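Local coordinates for cell wall surface anchor family protein (Streptococcus agalactiae serogroup V, PDB 3TXA) that forms the adhesive tip of a Group B Streptococcus pilus, where its metal-binding von Willebrand factor A domain probably mediates attachment to the host, at residues D545-D550 against P652-E657; I134-L139 against P658-D663. One frame throughout, in Å; residues are numbered along the deposited sequence.

Contact 1: D545-D550 against P652-E657; sequences DGNVTD and PKSEKE. With CD (cadmium ion), chain I.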
loop_
_atom_site.group_PDB
_atom_site.type_symbol
_atom_site.label_atom_id
_atom_site.label_comp_id
_atom_site.label_asym_id
_atom_site.label_seq_id
_atom_site.Cartn_x
_atom_site.Cartn_y
_atom_site.Cartn_z
ATOM N N ASP A 545 5.413 5.026 -28.048
ATOM C CA ASP A 545 5.325 5.097 -29.493
ATOM C C ASP A 545 5.481 3.743 -30.221
ATOM O O ASP A 545 6.357 3.591 -31.050
ATOM C CB ASP A 545 6.362 6.072 -29.949
ATOM C CG ASP A 545 6.063 6.613 -31.270
ATOM O OD1 ASP A 545 6.610 6.048 -32.247
ATOM O OD2 ASP A 545 5.261 7.576 -31.342
ATOM N N GLY A 546 4.637 2.761 -29.907
ATOM C CA GLY A 546 4.741 1.427 -30.506
ATOM C C GLY A 546 4.008 1.266 -31.825
ATOM O O GLY A 546 3.144 2.068 -32.157
ATOM N N ASN A 547 4.349 0.225 -32.577
ATOM C CA ASN A 547 3.850 0.035 -33.938
ATOM C C ASN A 547 3.431 -1.395 -34.138
ATOM O O ASN A 547 4.147 -2.301 -33.738
ATOM C CB ASN A 547 4.915 0.391 -35.001
ATOM C CG ASN A 547 5.145 1.924 -35.117
ATOM O OD1 ASN A 547 5.502 2.596 -34.130
ATOM N ND2 ASN A 547 4.936 2.483 -36.322
ATOM N N VAL A 548 2.283 -1.612 -34.768
ATOM C CA VAL A 548 1.902 -2.980 -35.157
ATOM C C VAL A 548 1.996 -3.112 -36.671
ATOM O O VAL A 548 1.652 -2.185 -37.401
ATOM C CB VAL A 548 0.459 -3.375 -34.683
ATOM C CG1 VAL A 548 0.181 -4.796 -35.028
ATOM C CG2 VAL A 548 0.284 -3.150 -33.211
ATOM N N THR A 549 2.457 -4.257 -37.145
ATOM C CA THR A 549 2.639 -4.452 -38.568
ATOM C C THR A 549 1.947 -5.736 -38.896
ATOM O O THR A 549 2.281 -6.785 -38.344
ATOM C CB THR A 549 4.127 -4.485 -38.938
ATOM O OG1 THR A 549 4.650 -3.173 -38.780
ATOM C CG2 THR A 549 4.336 -4.838 -40.372
ATOM N N ASP A 550 0.958 -5.653 -39.777
ATOM C CA ASP A 550 0.068 -6.768 -40.033
ATOM C C ASP A 550 -0.076 -6.966 -41.534
ATOM O O ASP A 550 -0.992 -6.431 -42.142
ATOM C CB ASP A 550 -1.272 -6.510 -39.366
ATOM C CG ASP A 550 -2.245 -7.639 -39.553
ATOM O OD1 ASP A 550 -1.892 -8.653 -40.195
ATOM O OD2 ASP A 550 -3.386 -7.510 -39.055
ATOM N N PRO A 652 7.241 -2.411 -29.347
ATOM C CA PRO A 652 6.742 -1.741 -28.161
ATOM C C PRO A 652 7.225 -0.331 -28.025
ATOM O O PRO A 652 6.470 0.559 -27.641
ATOM C CB PRO A 652 7.313 -2.584 -27.048
ATOM C CG PRO A 652 7.288 -3.894 -27.583
ATOM C CD PRO A 652 7.750 -3.744 -28.998
ATOM N N LYS A 653 8.492 -0.124 -28.317
ATOM C CA LYS A 653 9.026 1.228 -28.361
ATOM C C LYS A 653 9.731 1.244 -29.705
ATOM O O LYS A 653 10.650 0.447 -29.936
ATOM C CB LYS A 653 9.966 1.471 -27.169
ATOM C CG LYS A 653 9.898 0.367 -26.082
ATOM C CD LYS A 653 10.059 0.901 -24.636
ATOM C CE LYS A 653 10.265 -0.252 -23.618
ATOM N NZ LYS A 653 9.025 -0.936 -23.117
ATOM N N SER A 654 9.244 2.057 -30.639
ATOM C CA SER A 654 9.755 1.941 -32.002
ATOM C C SER A 654 10.954 2.869 -32.162
ATOM O O SER A 654 11.804 2.638 -33.019
ATOM C CB SER A 654 8.663 2.153 -33.067
ATOM O OG SER A 654 8.309 3.510 -33.202
ATOM N N GLU A 655 11.022 3.886 -31.299
ATOM C CA GLU A 655 12.166 4.796 -31.201
ATOM C C GLU A 655 13.216 4.293 -30.183
ATOM O O GLU A 655 14.347 4.020 -30.564
ATOM C CB GLU A 655 11.676 6.205 -30.861
ATOM C CG GLU A 655 11.532 7.195 -32.042
ATOM C CD GLU A 655 10.895 6.647 -33.356
ATOM O OE1 GLU A 655 10.083 7.390 -33.981
ATOM O OE2 GLU A 655 11.223 5.508 -33.784
ATOM N N LYS A 656 12.827 4.141 -28.909
ATOM C CA LYS A 656 13.716 3.670 -27.795
ATOM C C LYS A 656 14.419 2.341 -27.999
ATOM O O LYS A 656 15.414 2.103 -27.348
ATOM C CB LYS A 656 12.978 3.561 -26.436
ATOM C CG LYS A 656 12.722 4.874 -25.707
ATOM C CD LYS A 656 11.646 4.712 -24.603
ATOM C CE LYS A 656 10.931 6.056 -24.313
ATOM N NZ LYS A 656 9.981 5.989 -23.161
ATOM N N GLU A 657 13.879 1.451 -28.821
ATOM C CA GLU A 657 14.559 0.175 -29.102
ATOM C C GLU A 657 14.027 -0.507 -30.370
ATOM O O GLU A 657 13.421 -1.589 -30.309
ATOM C CB GLU A 657 14.606 -0.779 -27.875
ATOM C CG GLU A 657 13.483 -0.619 -26.851
ATOM C CD GLU A 657 13.595 -1.571 -25.640
ATOM O OE1 GLU A 657 13.651 -2.818 -25.829
ATOM O OE2 GLU A 657 13.578 -1.059 -24.493
HETATM CD CD CD I . 5.602 7.390 -33.889
HETATM O O HOH W 1 5.245 9.320 -33.161
HETATM O O HOH W 2 5.321 5.055 -34.298
#
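Ser654 reaches from the 652-657 loop onto the backbone carbonyl of Asp545, and its two donors share that one oxygen. The hydroxyl OG donates to Asp545 O at 2.9 Å, arriving almost end-on to the carbonyl with a C=O...donor angle of 173°. The amide of Ser654 comes to the same oxygen from above the carbonyl plane, and the bond from Ser654 N to Asp545 O is longer and more bent, 3.3 Å with an angle of 144° at the hydrogen. Two bonds thus grip a single acceptor. Beside them the backbones pack together: Pro652 O lies 3.5 Å from Gly546 CA, and the CA atoms of Gly546 and Pro652 are 4.4 Å apart. Here strand 543-551 of the Ig-like domain turns a corner, and Asp545 and Gly546 together face Leu616 in a G1 beta bulge; beyond it, Asn547 pairs through its backbone with Ser651, at the end of strand 649-651, and the 652-657 loop follows. The outer side is looser and polar. With CG anti to the backbone N (chi1 -158°), the Asp545 carboxylate reaches a cadmium ion, which OD1 and OD2 of Asp545 chelate at 2.4 and 2.6 Å. His615 and two waters also bind the ion. On this side exposed Glu655 brings OE1 within 4.1 Å of Asp545 OD1, two like charges close together without touching, whose repulsion the nearby cation would probably soften.

Contact 2: I134-L139 against P658-D663; sequences IAEGWL and PNTIRD
Arg662 buries more surface here than any other residue, and it spends its guanidinium on Glu136. The grip is side-on: Arg662 NE donates to Glu136 OE1 at 2.7 Å, while Arg662 NH1 donates to Glu136 OE2 at 2.8 Å. The second bond is nearly straight, 172° at the hydrogen, lies close to the guanidinium plane and uses the syn lone pair of OE2; the first is more bent and lies 21° out of the guanidinium plane. The two flat groups are turned 34° against each other. Both chains bend at chi2, and they cross at about a right angle. Glu136 belongs to the type I beta turn from Ile134 to Gly137 that joins strands 132-134 and 137-146 as a hairpin. Thr660 CG2 covers one face of the guanidinium from near its rim. Nearer its backbone, Arg662 packs its aliphatic part on the hairpin, its CG 3.9 Å from Ile134 CD1. Leu139, next in buried area, sets CD1 against the backbone oxygen of Asp663 and also touches Leu650 and Phe664. Two N-H groups matched to two carboxylate oxygens satisfy the buried Glu136 and should fix the rotation of both groups, tying the hairpin to edge strand 662-663 by charge as well as by apolar contact.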
loop_
_atom_site.group_PDB
_atom_site.type_symbol
_atom_site.label_atom_id
_atom_site.label_comp_id
_atom_site.label_asym_id
_atom_site.label_seq_id
_atom_site.Cartn_x
_atom_site.Cartn_y
_atom_site.Cartn_z
ATOM N N ILE A 134 3.551 -11.181 -23.133
ATOM C CA ILE A 134 4.871 -10.780 -23.511
ATOM C C ILE A 134 5.353 -9.810 -22.441
ATOM O O ILE A 134 4.556 -9.317 -21.643
ATOM C CB ILE A 134 4.883 -10.110 -24.903
ATOM C CG1 ILE A 134 3.848 -8.992 -24.997
ATOM C CG2 ILE A 134 4.654 -11.139 -25.994
ATOM C CD1 ILE A 134 4.199 -7.937 -26.005
ATOM N N ALA A 135 6.648 -9.525 -22.412
ATOM C CA ALA A 135 7.175 -8.652 -21.374
ATOM C C ALA A 135 6.522 -7.265 -21.364
ATOM O O ALA A 135 6.498 -6.588 -20.334
ATOM C CB ALA A 135 8.685 -8.534 -21.503
ATOM N N GLU A 136 6.009 -6.823 -22.508
ATOM C CA GLU A 136 5.388 -5.481 -22.552
ATOM C C GLU A 136 3.867 -5.514 -22.344
ATOM O O GLU A 136 3.232 -4.475 -22.161
ATOM C CB GLU A 136 5.782 -4.698 -23.807
ATOM C CG GLU A 136 7.272 -4.366 -23.911
ATOM C CD GLU A 136 8.121 -5.517 -24.479
ATOM O OE1 GLU A 136 7.566 -6.570 -24.882
ATOM O OE2 GLU A 136 9.361 -5.358 -24.509
ATOM N N GLY A 137 3.302 -6.717 -22.353
ATOM C CA GLY A 137 1.897 -6.896 -22.046
ATOM C C GLY A 137 1.274 -8.106 -22.702
ATOM O O GLY A 137 1.769 -9.230 -22.616
ATOM N N TRP A 138 0.148 -7.890 -23.353
ATOM C CA TRP A 138 -0.535 -9.018 -23.966
ATOM C C TRP A 138 -0.932 -8.679 -25.383
ATOM O O TRP A 138 -1.203 -7.520 -25.714
ATOM C CB TRP A 138 -1.771 -9.421 -23.149
ATOM C CG TRP A 138 -1.483 -9.885 -21.720
ATOM C CD1 TRP A 138 -1.349 -11.180 -21.279
ATOM C CD2 TRP A 138 -1.318 -9.051 -20.566
ATOM N NE1 TRP A 138 -1.121 -11.192 -19.925
ATOM C CE2 TRP A 138 -1.096 -9.899 -19.465
ATOM C CE3 TRP A 138 -1.345 -7.665 -20.358
ATOM C CZ2 TRP A 138 -0.894 -9.403 -18.163
ATOM C CZ3 TRP A 138 -1.152 -7.167 -19.062
ATOM C CH2 TRP A 138 -0.929 -8.036 -17.982
ATOM N N LEU A 139 -0.955 -9.693 -26.223
ATOM C CA LEU A 139 -1.447 -9.485 -27.545
ATOM C C LEU A 139 -2.098 -10.713 -28.126
ATOM O O LEU A 139 -1.665 -11.824 -27.867
ATOM C CB LEU A 139 -0.353 -8.928 -28.453
ATOM C CG LEU A 139 1.121 -9.218 -28.308
ATOM C CD1 LEU A 139 1.497 -10.366 -29.181
ATOM C CD2 LEU A 139 1.820 -7.979 -28.751
ATOM N N PRO A 658 14.281 0.125 -31.536
ATOM C CA PRO A 658 13.691 -0.333 -32.794
ATOM C C PRO A 658 13.883 -1.818 -33.010
ATOM O O PRO A 658 13.121 -2.419 -33.750
ATOM C CB PRO A 658 14.427 0.489 -33.864
ATOM C CG PRO A 658 14.850 1.752 -33.143
ATOM C CD PRO A 658 15.162 1.295 -31.729
ATOM N N ASN A 659 14.860 -2.414 -32.342
ATOM C CA ASN A 659 15.127 -3.837 -32.537
ATOM C C ASN A 659 14.268 -4.811 -31.716
ATOM O O ASN A 659 14.287 -6.019 -31.979
ATOM C CB ASN A 659 16.632 -4.138 -32.391
ATOM C CG ASN A 659 17.435 -3.705 -33.624
ATOM O OD1 ASN A 659 17.122 -4.083 -34.760
ATOM N ND2 ASN A 659 18.466 -2.895 -33.399
ATOM N N THR A 660 13.515 -4.294 -30.745
ATOM C CA THR A 660 12.649 -5.131 -29.915
ATOM C C THR A 660 11.362 -5.452 -30.680
ATOM O O THR A 660 10.553 -4.559 -30.930
ATOM C CB THR A 660 12.295 -4.424 -28.591
ATOM O OG1 THR A 660 13.431 -3.691 -28.108
ATOM C CG2 THR A 660 11.817 -5.427 -27.530
ATOM N N ILE A 661 11.176 -6.718 -31.046
ATOM C CA ILE A 661 10.098 -7.101 -31.936
ATOM C C ILE A 661 9.375 -8.369 -31.468
ATOM O O ILE A 661 9.991 -9.431 -31.352
ATOM C CB ILE A 661 10.613 -7.214 -33.402
ATOM C CG1 ILE A 661 10.531 -5.839 -34.103
ATOM C CG2 ILE A 661 9.827 -8.244 -34.231
ATOM C CD1 ILE A 661 11.880 -5.201 -34.517
ATOM N N ARG A 662 8.065 -8.255 -31.225
ATOM C CA ARG A 662 7.251 -9.344 -30.650
ATOM C C ARG A 662 6.320 -9.935 -31.681
ATOM O O ARG A 662 5.717 -9.188 -32.430
ATOM C CB ARG A 662 6.407 -8.806 -29.496
ATOM C CG ARG A 662 7.179 -7.989 -28.485
ATOM C CD ARG A 662 8.147 -8.873 -27.730
ATOM N NE ARG A 662 8.841 -8.133 -26.683
ATOM C CZ ARG A 662 10.029 -8.469 -26.200
ATOM N NH1 ARG A 662 10.582 -7.728 -25.262
ATOM N NH2 ARG A 662 10.653 -9.542 -26.669
ATOM N N ASP A 663 6.187 -11.257 -31.734
ATOM C CA ASP A 663 5.316 -11.870 -32.750
ATOM C C ASP A 663 3.873 -11.976 -32.262
ATOM O O ASP A 663 3.619 -11.978 -31.052
ATOM C CB ASP A 663 5.843 -13.226 -33.255
ATOM C CG ASP A 663 6.777 -13.088 -34.484
ATOM O OD1 ASP A 663 6.439 -13.594 -35.582
ATOM O OD2 ASP A 663 7.863 -12.477 -34.370
#

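Overall arrangement
The two contacts adjoin, on the same side of the chain's centre and reaching the same sheet, their centres about 9 Å apart, and contact 1 is nested within the chain loop closed by contact 2. Segments 652-657 and 658-663 follow one another directly, running from the end of strand 649-651 to strand 662-663. Pro652 is the main bridge: its ring packs on the side chain of Glu136 and, through Pro652 CD, lies 3.5 Å from Thr660 O. Lys653 NZ bonds to Ser542 O, while the hydrogen bond between Glu657 and Thr660 spans the junction. Of the two contacts, contact 1 holds a cadmium ligand, Asp545, and both lie away from the magnesium site of Ser184, Ser186 and Asp337.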